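Long-range contact in PA0821 (Pseudomonas aeruginosa, PDB 7DRG), which probably serves as the immunity protein (antitoxin) that neutralises a putative VRR-NUC domain effector of the type VI secretion system: residues 233-238 with 262-267. Residues are numbered along the deposited sequence; the frame is centred on the assembly and turned at random.
Sequences LTLLNN and YRYGDG
Tyr264 reaches across to Leu235 with the end of its ring, and the two side chains cross at about a right angle. The phenol OH lies 3.4 Å from CD2 of Leu235, while CE1 of the ring is 4.0 Å from CD1 of the same leucine. Leu235 brings both methyls to the phenol end with its CG anti to the backbone N (chi1 -175°). On one face of the ring sits the carbonyl of Gly267, its O 3.5 Å above the plane and offset toward the rim, so the tyrosine folds back over its own hairpin turn.

Backbone contacts join the ends of the segments. Asn237 and Gly267 form an antiparallel non-hydrogen-bonded pair, their CA atoms 4.0 Å apart; the lack of a side chain on Gly267 lets its CA come within 3.2 Å of Leu236 O. One residue on, Asn238 N donates a weak, bent hydrogen bond to Asp266 O (2.9 Å, N-H...O angle 130°). The amide of Asn238 lies against the Asp266 backbone by van der Waals contact, ND2 3.3 Å from Asp266 CA.

Asn237 instead turns its side chain along its own chain as the N-cap of helix 238-243: its OD1 accepts a hydrogen bond from the backbone N of Arg240.

Strand 233-237 runs between strands 177-180 and 267-272, antiparallel to both, and the turn around Gly265 and Asp266 joins the strand that carries Tyr262 to strand 267-272 as a beta hairpin. Leu235 and Tyr264 both touch Val269 of the intervening strand; Leu235 also packs on Ala170 of helix 161-173, whereas Leu236 rests on Leu297 of helix 288-297.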
ATOM      1  N   LEU B 233      11.963  18.581  -9.663  1.00 16.90           N
ATOM      2  CA  LEU B 233      11.952  19.948 -10.155  1.00 17.81           C
ATOM      3  C   LEU B 233      10.707  20.631  -9.608  1.00 17.08           C
ATOM      4  O   LEU B 233       9.633  20.025  -9.559  1.00 17.22           O
ATOM      5  CB  LEU B 233      11.961  19.992 -11.682  1.00 17.16           C
ATOM      6  CG  LEU B 233      12.995  19.115 -12.389  1.00 18.19           C
ATOM      7  CD1 LEU B 233      12.940  19.335 -13.896  1.00 16.72           C
ATOM      8  CD2 LEU B 233      14.405  19.402 -11.861  1.00 19.42           C
ATOM      9  N   THR B 234      10.866  21.871  -9.159  1.00 17.28           N
ATOM     10  CA  THR B 234       9.770  22.673  -8.636  1.00 16.74           C
ATOM     11  C   THR B 234       9.824  24.039  -9.296  1.00 18.06           C
ATOM     12  O   THR B 234      10.873  24.682  -9.280  1.00 20.23           O
ATOM     13  CB  THR B 234       9.870  22.808  -7.116  1.00 18.34           C
ATOM     14  OG1 THR B 234       9.991  21.500  -6.541  1.00 18.85           O
ATOM     15  CG2 THR B 234       8.613  23.469  -6.559  1.00 22.21           C
ATOM     16  N   LEU B 235       8.706  24.478  -9.878  1.00 16.42           N
ATOM     17  CA  LEU B 235       8.645  25.749 -10.594  1.00 18.22           C
ATOM     18  C   LEU B 235       7.806  26.746  -9.803  1.00 19.39           C
ATOM     19  O   LEU B 235       6.656  26.460  -9.459  1.00 22.06           O
ATOM     20  CB  LEU B 235       8.071  25.567 -12.006  1.00 17.73           C
ATOM     21  CG  LEU B 235       8.069  26.825 -12.892  1.00 19.61           C
ATOM     22  CD1 LEU B 235       8.178  26.426 -14.332  1.00 21.21           C
ATOM     23  CD2 LEU B 235       6.795  27.641 -12.700  1.00 20.14           C
ATOM     24  N   LEU B 236       8.372  27.926  -9.552  1.00 21.31           N
ATOM     25  CA  LEU B 236       7.666  29.031  -8.920  1.00 18.13           C
ATOM     26  C   LEU B 236       7.713  30.233  -9.848  1.00 23.05           C
ATOM     27  O   LEU B 236       8.796  30.618 -10.293  1.00 24.38           O
ATOM     28  CB  LEU B 236       8.307  29.421  -7.588  1.00 22.78           C
ATOM     29  CG  LEU B 236       8.607  28.324  -6.568  1.00 21.72           C
ATOM     30  CD1 LEU B 236       9.283  28.941  -5.357  1.00 25.22           C
ATOM     31  CD2 LEU B 236       7.340  27.588  -6.155  1.00 25.11           C
ATOM     32  N   ASN B 237       6.555  30.832 -10.125  1.00 22.17           N
ATOM     33  CA  ASN B 237       6.603  32.116 -10.813  1.00 21.56           C
ATOM     34  C   ASN B 237       7.082  33.192  -9.837  1.00 22.80           C
ATOM     35  O   ASN B 237       7.250  32.952  -8.640  1.00 26.34           O
ATOM     36  CB  ASN B 237       5.246  32.464 -11.443  1.00 22.29           C
ATOM     37  CG  ASN B 237       4.153  32.742 -10.420  1.00 26.04           C
ATOM     38  OD1 ASN B 237       4.280  32.432  -9.233  1.00 26.57           O
ATOM     39  ND2 ASN B 237       3.051  33.323 -10.894  1.00 26.57           N
ATOM     40  N   ASN B 238       7.348  34.390 -10.366  1.00 26.48           N
ATOM     41  CA  ASN B 238       7.949  35.412  -9.516  1.00 30.58           C
ATOM     42  C   ASN B 238       7.061  35.760  -8.327  1.00 23.76           C
ATOM     43  O   ASN B 238       7.574  36.046  -7.240  1.00 28.62           O
ATOM     44  CB  ASN B 238       8.274  36.664 -10.329  1.00 25.23           C
ATOM     45  CG  ASN B 238       9.603  36.549 -11.061  1.00 33.81           C
ATOM     46  OD1 ASN B 238      10.458  35.740 -10.697  1.00 38.43           O
ATOM     47  ND2 ASN B 238       9.788  37.371 -12.088  1.00 41.48           N
ATOM     48  N   TYR B 262      17.462  27.432 -11.677  1.00 21.22           N
ATOM     49  CA  TYR B 262      17.424  27.853 -13.068  1.00 22.13           C
ATOM     50  C   TYR B 262      16.481  29.038 -13.171  1.00 23.65           C
ATOM     51  O   TYR B 262      15.256  28.886 -13.083  1.00 24.18           O
ATOM     52  CB  TYR B 262      16.991  26.706 -13.981  1.00 23.64           C
ATOM     53  CG  TYR B 262      17.870  25.486 -13.851  1.00 24.03           C
ATOM     54  CD1 TYR B 262      19.111  25.425 -14.480  1.00 25.11           C
ATOM     55  CD2 TYR B 262      17.469  24.403 -13.080  1.00 20.40           C
ATOM     56  CE1 TYR B 262      19.918  24.316 -14.351  1.00 21.18           C
ATOM     57  CE2 TYR B 262      18.267  23.284 -12.950  1.00 23.58           C
ATOM     58  CZ  TYR B 262      19.488  23.243 -13.583  1.00 21.36           C
ATOM     59  OH  TYR B 262      20.285  22.128 -13.448  1.00 23.59           O
ATOM     60  N   ARG B 263      17.058  30.216 -13.364  1.00 23.62           N
ATOM     61  CA  ARG B 263      16.269  31.406 -13.644  1.00 27.62           C
ATOM     62  C   ARG B 263      15.962  31.416 -15.131  1.00 35.63           C
ATOM     63  O   ARG B 263      16.826  31.701 -15.960  1.00 35.82           O
ATOM     64  CB  ARG B 263      17.008  32.668 -13.207  1.00 31.55           C
ATOM     65  CG  ARG B 263      16.571  33.159 -11.836  1.00 36.50           C
ATOM     66  CD  ARG B 263      17.284  34.436 -11.393  1.00 52.60           C
ATOM     67  NE  ARG B 263      17.085  35.540 -12.322  1.00 58.49           N
ATOM     68  CZ  ARG B 263      18.072  36.210 -12.905  1.00 59.74           C
ATOM     69  NH1 ARG B 263      19.336  35.897 -12.640  1.00 56.38           N
ATOM     70  NH2 ARG B 263      17.795  37.200 -13.741  1.00 60.67           N
ATOM     71  N   TYR B 264      14.745  31.037 -15.471  1.00 30.78           N
ATOM     72  CA  TYR B 264      14.172  31.403 -16.746  1.00 34.40           C
ATOM     73  C   TYR B 264      13.572  32.798 -16.535  1.00 39.89           C
ATOM     74  O   TYR B 264      13.779  33.422 -15.490  1.00 50.42           O
ATOM     75  CB  TYR B 264      13.192  30.320 -17.205  1.00 34.25           C
ATOM     76  CG  TYR B 264      11.962  30.246 -16.352  1.00 27.45           C
ATOM     77  CD1 TYR B 264      11.942  29.503 -15.176  1.00 26.53           C
ATOM     78  CD2 TYR B 264      10.823  30.947 -16.711  1.00 27.17           C
ATOM     79  CE1 TYR B 264      10.821  29.468 -14.395  1.00 22.58           C
ATOM     80  CE2 TYR B 264       9.705  30.922 -15.942  1.00 23.42           C
ATOM     81  CZ  TYR B 264       9.699  30.174 -14.785  1.00 25.12           C
ATOM     82  OH  TYR B 264       8.566  30.162 -14.023  1.00 26.35           O
ATOM     83  N   GLY B 265      12.840  33.311 -17.509  1.00 29.71           N
ATOM     84  CA  GLY B 265      12.360  34.681 -17.470  1.00 30.47           C
ATOM     85  C   GLY B 265      11.742  35.225 -16.193  1.00 41.42           C
ATOM     86  O   GLY B 265      12.362  36.039 -15.503  1.00 52.78           O
ATOM     87  N   ASP B 266      10.522  34.804 -15.871  1.00 28.14           N
ATOM     88  CA  ASP B 266       9.752  35.410 -14.790  1.00 30.55           C
ATOM     89  C   ASP B 266       9.471  34.409 -13.675  1.00 26.83           C
ATOM     90  O   ASP B 266       8.389  34.389 -13.084  1.00 33.57           O
ATOM     91  CB  ASP B 266       8.444  35.994 -15.312  1.00 45.04           C
ATOM     92  CG  ASP B 266       7.469  34.926 -15.730  1.00 60.26           C
ATOM     93  OD1 ASP B 266       7.889  34.027 -16.486  1.00 60.77           O
ATOM     94  OD2 ASP B 266       6.305  34.964 -15.274  1.00 71.02           O
ATOM     95  N   GLY B 267      10.454  33.572 -13.377  1.00 25.26           N
ATOM     96  CA  GLY B 267      10.324  32.623 -12.292  1.00 26.49           C
ATOM     97  C   GLY B 267      11.599  31.824 -12.183  1.00 27.50           C
ATOM     98  O   GLY B 267      12.603  32.131 -12.833  1.00 28.06           O
TER